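Local coordinates for stringent starvation protein B (Caulobacter vibrioides, PDB 2QAS), which probably acts as an adaptor that binds ssrA-tagged proteins and delivers them to the ClpXP protease for degradation, at residues I49-K54 against D70-V75. Numbering follows the deposited sequence.
Sequences ITFKTK and DEMTIV
The antiparallel pairing of strand 47-52 with strand 71-76, an edge strand of the four-stranded sheet within this chain, joins I49 to I74 and F51 to M72. I49 and I74 form a hydrogen-bonded pair linked in both directions, and F51 and M72 form the next one, with F51 N to M72 O at 3.0 Å. Both of these pairs point to the face covered by the three-stranded sheet, where F51 meets V105, M72 meets F96 and L103, and I74 meets L94. F51 has CG between its own N and carbonyl carbon (chi1 64°), which lays the ring alongside the M72 side chain. M72 CB then sits over one ring face, 4.2 Å from the centroid in a CH-pi contact, while SD approaches obliquely, 3.9 Å from F51 CZ, as a Met-aromatic contact. I74 CG2 reaches the ring edge, 4.1 Å from F51 CE1. Strand 71-76 also contacts the bound peptide: T73 makes backbone hydrogen bonds to it and M72 packs on one of its apolar side chains, consistent with tag recognition by an SspB adaptor. On the other face, the hydroxyls T50 OG1 and T73 OG1 share a hydrogen bond of 2.9 Å. E71 bends at chi2 (-79°) and its OE1 lies by the T50 methyl, hydrogen-bonded to T111 OG1 of strand 110-115. Where the strands end, T53 N points at D70 O, though their modelled separation is too short to be taken at face value, and a water bridges the same oxygen to K54 N. T53 OG1 bonds to Y68 O.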
# COMPACT_ATOMS: atom_id res chain seq x y z
N ILE A 49 9.41 10.99 11.05
CA ILE A 49 8.28 11.31 10.21
C ILE A 49 8.39 12.75 9.74
O ILE A 49 8.56 13.66 10.56
CB ILE A 49 6.94 11.19 10.98
CG1 ILE A 49 6.84 9.84 11.68
CG2 ILE A 49 5.78 11.41 10.04
CD1 ILE A 49 6.88 8.70 10.75
N THR A 50 8.29 12.98 8.44
CA THR A 50 8.36 14.35 7.94
C THR A 50 7.02 14.67 7.29
O THR A 50 6.50 13.86 6.53
CB THR A 50 9.49 14.53 6.92
OG1 THR A 50 10.72 14.04 7.47
CG2 THR A 50 9.65 15.99 6.56
N PHE A 51 6.47 15.83 7.59
CA PHE A 51 5.18 16.22 7.02
C PHE A 51 5.05 17.70 6.68
O PHE A 51 5.80 18.55 7.18
CB PHE A 51 4.05 15.86 7.98
CG PHE A 51 4.10 16.61 9.28
CD1 PHE A 51 4.99 16.24 10.28
CD2 PHE A 51 3.26 17.70 9.50
CE1 PHE A 51 5.05 16.93 11.48
CE2 PHE A 51 3.30 18.41 10.70
CZ PHE A 51 4.20 18.02 11.70
N LYS A 52 4.06 18.00 5.85
CA LYS A 52 3.77 19.36 5.42
C LYS A 52 2.92 20.01 6.50
O LYS A 52 1.79 19.59 6.73
CB LYS A 52 3.02 19.33 4.09
CG LYS A 52 3.19 20.59 3.25
CD LYS A 52 4.59 20.68 2.64
CE LYS A 52 4.84 22.05 2.00
NZ LYS A 52 3.75 22.43 1.06
N THR A 53 3.47 21.03 7.14
CA THR A 53 2.80 21.77 8.21
C THR A 53 1.49 22.44 7.80
O THR A 53 0.56 22.54 8.60
CB THR A 53 3.73 22.85 8.77
OG1 THR A 53 4.92 22.23 9.28
CG2 THR A 53 3.05 23.62 9.89
N LYS A 54 1.43 22.92 6.56
CA LYS A 54 0.24 23.61 6.07
C LYS A 54 -0.81 22.69 5.44
O LYS A 54 -1.93 23.12 5.17
CB LYS A 54 0.64 24.70 5.07
CG LYS A 54 1.20 25.96 5.74
CD LYS A 54 1.56 27.02 4.71
CE LYS A 54 1.86 28.36 5.37
NZ LYS A 54 2.98 28.26 6.34
N ASP A 70 6.72 25.14 6.09
CA ASP A 70 6.23 24.04 5.26
C ASP A 70 6.50 22.64 5.80
O ASP A 70 5.56 21.91 6.12
CB ASP A 70 6.78 24.16 3.82
CG ASP A 70 8.26 23.84 3.71
OD1 ASP A 70 8.68 23.32 2.65
OD2 ASP A 70 9.01 24.12 4.68
N GLU A 71 7.77 22.25 5.90
CA GLU A 71 8.14 20.92 6.38
C GLU A 71 8.47 20.86 7.86
O GLU A 71 8.90 21.85 8.45
CB GLU A 71 9.36 20.41 5.60
CG GLU A 71 9.14 20.29 4.10
CD GLU A 71 8.37 19.03 3.73
OE1 GLU A 71 8.90 17.93 3.99
OE2 GLU A 71 7.24 19.15 3.19
N MET A 72 8.25 19.70 8.46
CA MET A 72 8.57 19.50 9.87
C MET A 72 8.82 18.03 10.10
O MET A 72 8.00 17.19 9.73
CB MET A 72 7.45 19.98 10.80
CG MET A 72 7.83 19.87 12.27
SD MET A 72 6.61 20.50 13.48
CE MET A 72 6.86 19.36 14.80
N THR A 73 9.95 17.71 10.71
CA THR A 73 10.28 16.33 11.02
C THR A 73 10.15 16.12 12.51
O THR A 73 10.45 17.01 13.31
CB THR A 73 11.72 15.98 10.60
OG1 THR A 73 11.84 16.10 9.17
CG2 THR A 73 12.07 14.55 11.00
N ILE A 74 9.66 14.94 12.89
CA ILE A 74 9.55 14.60 14.30
C ILE A 74 10.15 13.23 14.43
O ILE A 74 10.12 12.44 13.49
CB ILE A 74 8.07 14.58 14.80
CG1 ILE A 74 7.26 13.51 14.09
CG2 ILE A 74 7.44 15.95 14.62
CD1 ILE A 74 5.79 13.54 14.47
N VAL A 75 10.73 12.94 15.58
CA VAL A 75 11.33 11.65 15.80
C VAL A 75 10.56 10.97 16.92
O VAL A 75 10.20 11.61 17.93
CB VAL A 75 12.83 11.79 16.17
CG1 VAL A 75 13.00 12.68 17.39
CG2 VAL A 75 13.45 10.43 16.40
O HOH W 1 3.28 23.29 4.71